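Local coordinates for endonuclease 2 (Arabidopsis thaliana, PDB 4CXP), which cleaves RNA and single-stranded DNA, and double-stranded DNA less readily, with the help of three bound divalent metal ions, releasing 5'-phosphorylated products, at residues C66-N71 and I208-G213; M122-I125 and L129-S132; T94-Y99 and T112-F117. All coordinates share one frame; numbering follows the deposited sequence. Where two conformers were deposited one is given.

Contact 1. Residues C66-N71 and I208-G213; sequences CSYQYN and IYASEG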
loop_
_atom_site.group_PDB
_atom_site.type_symbol
_atom_site.label_atom_id
_atom_site.label_comp_id
_atom_site.label_asym_id
_atom_site.label_seq_id
_atom_site.Cartn_x
_atom_site.Cartn_y
_atom_site.Cartn_z
ATOM N N CYS A 66 11.927 14.856 4.613
ATOM C CA CYS A 66 11.839 13.410 4.798
ATOM C C CYS A 66 11.032 13.010 6.021
ATOM O O CYS A 66 11.116 11.865 6.490
ATOM C CB CYS A 66 13.236 12.813 4.841
ATOM S SG CYS A 66 14.193 13.195 3.348
ATOM N N SER A 67 10.166 13.909 6.468
ATOM C CA SER A 67 9.405 13.696 7.679
ATOM C C SER A 67 7.907 13.640 7.422
ATOM O O SER A 67 7.378 14.243 6.486
ATOM C CB SER A 67 9.750 14.755 8.697
ATOM O OG SER A 67 9.173 15.948 8.343
ATOM N N TYR A 68 7.239 12.911 8.302
ATOM C CA TYR A 68 5.792 12.840 8.343
ATOM C C TYR A 68 5.347 12.999 9.792
ATOM O O TYR A 68 5.908 12.380 10.686
ATOM C CB TYR A 68 5.284 11.494 7.820
ATOM C CG TYR A 68 3.861 11.214 8.223
ATOM C CD1 TYR A 68 2.803 11.862 7.608
ATOM C CD2 TYR A 68 3.570 10.345 9.265
ATOM C CE1 TYR A 68 1.493 11.656 8.015
ATOM C CE2 TYR A 68 2.269 10.120 9.668
ATOM C CZ TYR A 68 1.228 10.769 9.041
ATOM O OH TYR A 68 -0.084 10.533 9.414
ATOM N N GLN A 69 4.337 13.835 9.997
ATOM C CA GLN A 69 3.660 13.955 11.282
ATOM C C GLN A 69 2.166 14.045 11.024
ATOM O O GLN A 69 1.727 14.857 10.211
ATOM C CB GLN A 69 4.115 15.196 12.060
ATOM C CG GLN A 69 5.593 15.212 12.393
ATOM C CD GLN A 69 6.036 16.429 13.172
ATOM O OE1 GLN A 69 6.965 16.357 13.989
ATOM N NE2 GLN A 69 5.396 17.553 12.917
ATOM N N TYR A 70 1.384 13.225 11.721
ATOM C CA TYR A 70 -0.064 13.193 11.515
ATOM C C TYR A 70 -0.693 14.576 11.649
ATOM O O TYR A 70 -1.441 15.027 10.784
ATOM C CB TYR A 70 -0.720 12.221 12.490
ATOM C CG TYR A 70 -2.214 12.063 12.301
ATOM C CD1 TYR A 70 -3.111 12.959 12.868
ATOM C CD2 TYR A 70 -2.725 11.019 11.553
ATOM C CE1 TYR A 70 -4.477 12.819 12.684
ATOM C CE2 TYR A 70 -4.084 10.870 11.370
ATOM C CZ TYR A 70 -4.951 11.767 11.927
ATOM O OH TYR A 70 -6.314 11.610 11.750
ATOM N N ASN A 71 -0.429 15.255 12.749
ATOM C CA ASN A 71 -1.129 16.517 12.949
ATOM C C ASN A 71 -0.779 17.553 11.887
ATOM O O ASN A 71 -1.644 18.326 11.473
ATOM C CB ASN A 71 -0.930 17.054 14.369
ATOM C CG ASN A 71 -1.636 16.205 15.409
ATOM O OD1 ASN A 71 -2.687 15.613 15.147
ATOM N ND2 ASN A 71 -1.078 16.168 16.609
ATOM N N ILE A 208 3.371 4.899 11.741
ATOM C CA ILE A 208 4.651 4.204 11.656
ATOM C C ILE A 208 4.994 3.947 10.183
ATOM O O ILE A 208 6.120 4.146 9.720
ATOM C CB ILE A 208 4.575 2.854 12.438
ATOM C CG1 ILE A 208 4.296 3.099 13.929
ATOM C CG2 ILE A 208 5.838 2.026 12.234
ATOM C CD1 ILE A 208 5.317 3.963 14.632
ATOM N N TYR A 209 4.002 3.461 9.453
ATOM C CA TYR A 209 4.184 3.027 8.089
ATOM C C TYR A 209 4.415 4.210 7.164
ATOM O O TYR A 209 5.248 4.167 6.256
ATOM C CB TYR A 209 2.998 2.185 7.609
ATOM C CG TYR A 209 2.479 1.177 8.625
ATOM C CD1 TYR A 209 3.301 0.626 9.600
ATOM C CD2 TYR A 209 1.162 0.786 8.609
ATOM C CE1 TYR A 209 2.827 -0.251 10.551
ATOM C CE2 TYR A 209 0.668 -0.116 9.553
ATOM C CZ TYR A 209 1.518 -0.630 10.512
ATOM O OH TYR A 209 1.048 -1.528 11.452
ATOM N N ALA A 210 3.687 5.292 7.414
ATOM C CA ALA A 210 3.862 6.506 6.650
ATOM C C ALA A 210 5.227 7.130 6.854
ATOM O O ALA A 210 5.852 7.605 5.921
ATOM C CB ALA A 210 2.756 7.503 6.974
ATOM N N SER A 211 5.710 7.129 8.096
ATOM C CA SER A 211 7.039 7.689 8.382
ATOM C C SER A 211 8.142 6.920 7.680
ATOM O O SER A 211 9.069 7.526 7.141
ATOM C CB SER A 211 7.269 7.756 9.887
ATOM O OG SER A 211 6.520 8.792 10.445
ATOM N N GLU A 212 8.029 5.594 7.633
ATOM C CA GLU A 212 8.961 4.778 6.841
ATOM C C GLU A 212 8.878 5.151 5.376
ATOM O O GLU A 212 9.881 5.152 4.661
ATOM C CB GLU A 212 8.599 3.287 6.952
ATOM C CG GLU A 212 8.747 2.634 8.324
ATOM C CD GLU A 212 8.024 1.310 8.452
ATOM O OE1 GLU A 212 7.184 0.999 7.587
ATOM O OE2 GLU A 212 8.308 0.567 9.437
ATOM N N GLY A 213 7.657 5.376 4.896
ATOM C CA GLY A 213 7.416 5.615 3.490
ATOM C C GLY A 213 8.002 6.890 2.966
ATOM O O GLY A 213 8.609 6.882 1.895
HETATM O O HOH W 1 10.212 9.855 8.208
HETATM O O HOH W 2 8.949 11.272 10.137
#
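The phenol ring of Tyr68 lies over the methyl group of Ala210, a CH-pi contact that seats the 66-71 loop on helix 206-221 of this largely helical S1/P1 nuclease. Ala210 CB stands 3.9 Å from the ring centroid and only 17° off the ring normal, which establishes a face-on approach; its closest ring atom is CD2 of Tyr68, at 3.7 Å. The other face of the same ring is met by the backbone N of Tyr70, so the aromatic plane is held between the helix and its own chain. Tyr68 CG is anti to the backbone N (chi1 163°), which sends the ring across to the helix, where its hydroxyl hydrogen-bonds to Asp207 one turn before Ser211. Ser211 approaches differently: in the conformer described, OG lies in the plane of the Tyr68 ring at its edge.

No direct hydrogen bond joins the two segments; water does part of that work. One water donates to both Cys66 O and Ser211 O, bridging the loop backbone to a helix carbonyl. Nearby, the disulfide of Cys66 with Cys218 ties the loop covalently to a later turn of the same helix. By similarity, residues 67-71 belong to a substrate-binding stretch. A second water, only weakly bonded to Ser211 OG in that conformer, accepts firmly from Tyr68 N at 3.0 Å.

Contact 2. Residues M122-I125 and L129-S132; sequences MGDI and LHVS. With ZN (zinc ion), chain E; ZN (zinc ion), chain G; ZN (zinc ion), chain F.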
loop_
_atom_site.group_PDB
_atom_site.type_symbol
_atom_site.label_atom_id
_atom_site.label_comp_id
_atom_site.label_asym_id
_atom_site.label_seq_id
_atom_site.Cartn_x
_atom_site.Cartn_y
_atom_site.Cartn_z
ATOM N N MET A 122 -4.244 0.094 3.511
ATOM C CA MET A 122 -3.050 -0.491 4.101
ATOM C C MET A 122 -1.995 -0.724 3.018
ATOM O O MET A 122 -0.794 -0.580 3.258
ATOM C CB MET A 122 -3.366 -1.788 4.817
ATOM C CG MET A 122 -2.172 -2.333 5.594
ATOM S SD MET A 122 -1.634 -1.260 6.939
ATOM C CE MET A 122 -2.901 -1.646 8.149
ATOM N N GLY A 123 -2.416 -1.084 1.809
ATOM C CA GLY A 123 -1.492 -1.141 0.711
ATOM C C GLY A 123 -0.941 0.209 0.306
ATOM O O GLY A 123 0.273 0.393 0.210
ATOM N N ASP A 124 -1.816 1.181 0.066
ATOM C CA ASP A 124 -1.368 2.472 -0.418
ATOM C C ASP A 124 -0.413 3.154 0.554
ATOM O O ASP A 124 0.527 3.808 0.114
ATOM C CB ASP A 124 -2.554 3.383 -0.764
ATOM C CG ASP A 124 -3.057 3.220 -2.184
ATOM O OD1 ASP A 124 -2.469 2.406 -2.914
ATOM O OD2 ASP A 124 -4.031 3.915 -2.520
ATOM N N ILE A 125 -0.622 3.030 1.871
ATOM C CA ILE A 125 0.259 3.700 2.820
ATOM C C ILE A 125 1.660 3.116 2.794
ATOM O O ILE A 125 2.571 3.712 3.361
ATOM C CB ILE A 125 -0.340 3.728 4.237
ATOM C CG1 ILE A 125 0.275 4.849 5.070
ATOM C CG2 ILE A 125 -0.225 2.364 4.916
ATOM C CD1 ILE A 125 -0.490 5.108 6.352
ATOM N N LEU A 129 5.713 6.684 -2.644
ATOM C CA LEU A 129 5.230 7.916 -3.261
ATOM C C LEU A 129 3.769 8.231 -2.990
ATOM O O LEU A 129 3.283 9.233 -3.455
ATOM C CB LEU A 129 5.574 7.975 -4.739
ATOM C CG LEU A 129 7.066 8.116 -5.039
ATOM C CD1 LEU A 129 7.311 8.107 -6.529
ATOM C CD2 LEU A 129 7.653 9.371 -4.442
ATOM N N HIS A 130 3.098 7.413 -2.178
ATOM C CA HIS A 130 1.823 7.795 -1.572
ATOM C C HIS A 130 1.996 8.570 -0.265
ATOM O O HIS A 130 1.003 8.993 0.295
ATOM C CB HIS A 130 0.913 6.582 -1.369
ATOM C CG HIS A 130 0.185 6.192 -2.612
ATOM N ND1 HIS A 130 -1.180 6.170 -2.696
ATOM C CD2 HIS A 130 0.634 5.876 -3.851
ATOM C CE1 HIS A 130 -1.540 5.862 -3.926
ATOM N NE2 HIS A 130 -0.457 5.675 -4.654
ATOM N N VAL A 131 3.234 8.757 0.195
ATOM C CA VAL A 131 3.524 9.584 1.378
ATOM C C VAL A 131 4.719 10.430 0.950
ATOM O O VAL A 131 5.898 10.107 1.227
ATOM C CB VAL A 131 3.845 8.768 2.648
ATOM C CG1 VAL A 131 4.026 9.703 3.835
ATOM C CG2 VAL A 131 2.761 7.733 2.904
ATOM N N SER A 132 4.427 11.462 0.154
ATOM C CA SER A 132 5.481 12.220 -0.484
ATOM C C SER A 132 5.006 13.610 -0.831
ATOM O O SER A 132 4.014 14.111 -0.255
ATOM C CB SER A 132 6.057 11.427 -1.656
ATOM O OG SER A 132 5.196 11.403 -2.752
HETATM ZN ZN ZN E . -5.378 3.843 -4.199
HETATM ZN ZN ZN G . -2.665 1.647 -4.835
HETATM ZN ZN ZN F . -0.567 5.633 -6.778
HETATM O O HOH W 3 -1.959 7.025 -7.475
#
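Two residues six positions apart serve all three zinc ions of the active site: Asp124 bridges two of them and His130 holds the third. This is the trinuclear zinc centre of the S1/P1 nucleases, set here between helix 111-124 and strand 131-133, which a short connection with a 3-10 segment at 129-130 joins. The Asp124 carboxylate splits its oxygens, OD1 binding one zinc at 2.1 Å and OD2 another at 2.2 Å. Trp1 and His6 share the OD1-bound ion, while Asp45, His58 and His120 share the OD2-bound one; the carboxylate thus couples the chain's N-terminus to the core of the site. The two metal bonds fix the carboxylate's rotation, at a chi2 of -1°.

Across the contact, the His130 ring packs obliquely against this carboxylate, their planes 39° apart, with His130 CE1 3.5 Å from Asp124 OD2. The imidazole is fixed at both nitrogens: ND1 is hydrogen-bonded to His58 O, and NE2 binds the third zinc, which His154 and Asp158 also ligate. Since His58 is itself a ligand of the OD2-bound zinc, that bond links the two metal sites through the protein. The backbone carbonyl of Asp124 also meets the side chain of His130, O to CB 3.2 Å.

Away from the metals the contact becomes apolar, with Ile125 CG1 4.4 Å from Val131 CG2, and helix 206-221 covers both residues. In the strand, Ser132 OG donates back to Leu129 O from above the carbonyl plane, 47° out of it. The third zinc also carries a water, 2.1 Å from the metal that His130 NE2 binds.

Contact 3. Residues T94-Y99 and T112-F117; sequences TQLLSY and TEALLF. With NAG (2-acetamido-2-deoxy-beta-D-glucopyranose), chain C; NAG (2-acetamido-2-deoxy-beta-D-glucopyranose), chain B.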
loop_
_atom_site.group_PDB
_atom_site.type_symbol
_atom_site.label_atom_id
_atom_site.label_comp_id
_atom_site.label_asym_id
_atom_site.label_seq_id
_atom_site.Cartn_x
_atom_site.Cartn_y
_atom_site.Cartn_z
ATOM N N THR A 94 -11.569 1.300 12.944
ATOM C CA THR A 94 -12.515 1.532 14.028
ATOM C C THR A 94 -13.884 0.976 13.661
ATOM O O THR A 94 -14.515 0.323 14.469
ATOM C CB THR A 94 -12.590 3.015 14.391
ATOM O OG1 THR A 94 -11.337 3.385 14.963
ATOM C CG2 THR A 94 -13.693 3.288 15.392
ATOM N N GLN A 95 -14.339 1.216 12.438
ATOM C CA GLN A 95 -15.625 0.683 12.009
ATOM C C GLN A 95 -15.665 -0.842 12.115
ATOM O O GLN A 95 -16.656 -1.411 12.577
ATOM C CB GLN A 95 -15.936 1.116 10.584
ATOM C CG GLN A 95 -16.163 2.603 10.439
ATOM C CD GLN A 95 -16.314 3.021 9.005
ATOM O OE1 GLN A 95 -16.738 2.238 8.160
ATOM N NE2 GLN A 95 -15.946 4.264 8.716
ATOM N N LEU A 96 -14.595 -1.512 11.684
ATOM C CA LEU A 96 -14.605 -2.968 11.684
ATOM C C LEU A 96 -14.593 -3.575 13.083
ATOM O O LEU A 96 -15.006 -4.704 13.254
ATOM C CB LEU A 96 -13.434 -3.493 10.861
ATOM C CG LEU A 96 -13.599 -3.298 9.360
ATOM C CD1 LEU A 96 -12.274 -3.506 8.663
ATOM C CD2 LEU A 96 -14.659 -4.211 8.756
ATOM N N LEU A 97 -14.135 -2.823 14.084
ATOM C CA LEU A 97 -14.213 -3.289 15.475
ATOM C C LEU A 97 -15.642 -3.559 15.903
ATOM O O LEU A 97 -15.864 -4.304 16.845
ATOM C CB LEU A 97 -13.598 -2.265 16.428
ATOM C CG LEU A 97 -12.083 -2.153 16.379
ATOM C CD1 LEU A 97 -11.634 -0.927 17.165
ATOM C CD2 LEU A 97 -11.446 -3.419 16.924
ATOM N N SER A 98 -16.606 -2.939 15.229
ATOM C CA SER A 98 -18.014 -3.143 15.556
ATOM C C SER A 98 -18.633 -4.378 14.886
ATOM O O SER A 98 -19.807 -4.681 15.116
ATOM C CB SER A 98 -18.826 -1.892 15.191
ATOM O OG SER A 98 -19.031 -1.816 13.795
ATOM N N TYR A 99 -17.861 -5.105 14.081
ATOM C CA TYR A 99 -18.399 -6.249 13.358
ATOM C C TYR A 99 -18.854 -7.313 14.317
ATOM O O TYR A 99 -18.084 -7.733 15.178
ATOM C CB TYR A 99 -17.370 -6.855 12.411
ATOM C CG TYR A 99 -17.902 -8.057 11.654
ATOM C CD1 TYR A 99 -18.906 -7.900 10.708
ATOM C CD2 TYR A 99 -17.427 -9.345 11.902
ATOM C CE1 TYR A 99 -19.409 -8.976 10.009
ATOM C CE2 TYR A 99 -17.942 -10.443 11.212
ATOM C CZ TYR A 99 -18.924 -10.242 10.257
ATOM O OH TYR A 99 -19.456 -11.292 9.543
ATOM N N THR A 112 -18.579 -4.171 4.610
ATOM C CA THR A 112 -17.916 -4.662 3.415
ATOM C C THR A 112 -17.047 -3.547 2.819
ATOM O O THR A 112 -15.872 -3.758 2.520
ATOM C CB THR A 112 -18.912 -5.188 2.388
ATOM O OG1 THR A 112 -19.583 -6.318 2.960
ATOM C CG2 THR A 112 -18.235 -5.568 1.082
ATOM N N GLU A 113 -17.609 -2.359 2.668
ATOM C CA GLU A 113 -16.802 -1.220 2.234
ATOM C C GLU A 113 -15.649 -0.980 3.195
ATOM O O GLU A 113 -14.531 -0.722 2.755
ATOM C CB GLU A 113 -17.632 0.054 2.073
ATOM C CG GLU A 113 -18.606 -0.021 0.915
ATOM C CD GLU A 113 -19.280 1.293 0.545
ATOM O OE1 GLU A 113 -19.157 2.294 1.290
ATOM O OE2 GLU A 113 -19.952 1.312 -0.514
ATOM N N ALA A 114 -15.872 -1.056 4.502
ATOM C CA ALA A 114 -14.782 -0.789 5.434
ATOM C C ALA A 114 -13.637 -1.786 5.228
ATOM O O ALA A 114 -12.470 -1.393 5.257
ATOM C CB ALA A 114 -15.257 -0.831 6.874
ATOM N N LEU A 115 -13.963 -3.060 5.021
ATOM C CA LEU A 115 -12.938 -4.073 4.764
ATOM C C LEU A 115 -12.162 -3.747 3.492
ATOM O O LEU A 115 -10.931 -3.842 3.461
ATOM C CB LEU A 115 -13.591 -5.460 4.668
ATOM C CG LEU A 115 -12.632 -6.582 4.280
ATOM C CD1 LEU A 115 -11.493 -6.766 5.296
ATOM C CD2 LEU A 115 -13.416 -7.869 4.076
ATOM N N LEU A 116 -12.874 -3.395 2.430
ATOM C CA LEU A 116 -12.228 -3.127 1.158
ATOM C C LEU A 116 -11.385 -1.861 1.208
ATOM O O LEU A 116 -10.312 -1.802 0.601
ATOM C CB LEU A 116 -13.266 -3.074 0.032
ATOM C CG LEU A 116 -14.075 -4.360 -0.174
ATOM C CD1 LEU A 116 -15.011 -4.187 -1.347
ATOM C CD2 LEU A 116 -13.178 -5.585 -0.375
ATOM N N PHE A 117 -11.856 -0.857 1.928
ATOM C CA PHE A 117 -11.077 0.356 2.119
ATOM C C PHE A 117 -9.827 0.081 2.960
ATOM O O PHE A 117 -8.741 0.488 2.587
ATOM C CB PHE A 117 -11.915 1.451 2.795
ATOM C CG PHE A 117 -12.818 2.237 1.875
ATOM C CD1 PHE A 117 -12.327 2.847 0.728
ATOM C CD2 PHE A 117 -14.161 2.431 2.203
ATOM C CE1 PHE A 117 -13.139 3.632 -0.066
ATOM C CE2 PHE A 117 -14.977 3.213 1.409
ATOM C CZ PHE A 117 -14.473 3.815 0.277
HETATM C C1 NAG C . -22.091 -2.397 0.929
HETATM C C2 NAG C . -23.448 -2.683 0.326
HETATM C C3 NAG C . -23.293 -3.528 -0.937
HETATM C C4 NAG C . -22.331 -2.864 -1.919
HETATM C C5 NAG C . -21.004 -2.608 -1.206
HETATM C C6 NAG C . -19.990 -1.881 -2.084
HETATM C C7 NAG C . -25.440 -2.719 1.835
HETATM C C8 NAG C . -25.881 -1.384 1.326
HETATM N N2 NAG C . -24.329 -3.279 1.340
HETATM O O3 NAG C . -24.556 -3.766 -1.528
HETATM O O4 NAG C . -22.088 -3.770 -2.972
HETATM O O5 NAG C . -21.235 -1.835 -0.065
HETATM O O6 NAG C . -20.413 -0.570 -2.358
HETATM O O7 NAG C . -26.156 -3.287 2.687
HETATM C C1 NAG B . -14.879 7.265 7.324
HETATM C C2 NAG B . -14.504 8.449 6.383
HETATM C C3 NAG B . -15.768 9.220 6.028
HETATM C C4 NAG B . -16.810 8.257 5.457
HETATM C C5 NAG B . -16.967 7.012 6.330
HETATM C C6 NAG B . -17.783 5.929 5.651
HETATM C C7 NAG B . -12.192 9.177 6.821
HETATM C C8 NAG B . -11.292 10.189 7.447
HETATM N N2 NAG B . -13.510 9.367 6.937
HETATM O O3 NAG B . -15.449 10.288 5.126
HETATM O O4 NAG B . -18.107 8.819 5.402
HETATM O O5 NAG B . -15.732 6.407 6.664
HETATM O O6 NAG B . -17.192 5.618 4.404
HETATM O O7 NAG B . -11.727 8.193 6.230
#
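Apolar packing carries the helix-to-helix part of this contact, centred on Leu96 and Ala114, whose CA atoms are the nearest pair at 6.6 Å. Leu96 CG rests 3.9 Å from Ala114 CB, and its two methyl branches reach on along the other helix: CD1 comes near Ala114 O and Leu115 CA, while CD2 lies 4.0 Å from Leu115 N. The small Ala114 side chain lets Leu96 approach the helix backbone this closely. Leu28 of helix 19-28 and residues of helix 233-262 cover both Leu96 and Leu115, placing the pair in a multi-helix core.

The polar interactions reach two separate sugars. Gln95 starts with CG anti to its carbonyl carbon (chi1 -67°) and then runs extended, which brings OE1 to 3.6 Å from Ala114 CB and lets NE2 donate to the ring oxygen O5 of one N-acetylglucosamine at 3.0 Å. That bond is bent, with an N-H...O angle of 139°. The same NE2 is also hydrogen-bonded to OD1 of Asn91, the glycosylated asparagine. Glu113 on the second helix accepts a hydrogen bond at OE2 from O6 of the other N-acetylglucosamine, 2.7 Å away, and OE2 is also hydrogen-bonded to Tyr51 OH.

Among backbone bonds, a type I beta turn from Leu96 to Tyr99 is closed by Tyr99 N to Leu96 O at 3.0 Å. The whole is helix packing in the alpha-helical S1/P1 nuclease fold, flanked by the N-glycans of Asn91 and Asn110.

Contact 2 is at the core, about 5 Å from the centre of the chain to its own centre, against about 14 Å for contact 1 and 17 Å for contact 3. These two are buried layers farther out: Ser211 of contact 1 is partly exposed, and glycans edge contact 3. Contacts 1 and 2 meet directly, as Ala210 O packs 3.5 Å from Val131 CG1 and Ala210 CB 4.1 Å from Ile125 CD1. Contacts 2 and 3 share helix 111-124, its early turns meeting helix 85-96 and its last turn supplying a zinc ligand. Their chemistry follows position: metal coordination at the centre, aromatic packing with bridging waters at 66-71, and leucine-alanine packing bordered by glycan hydrogen bonds at 94-99.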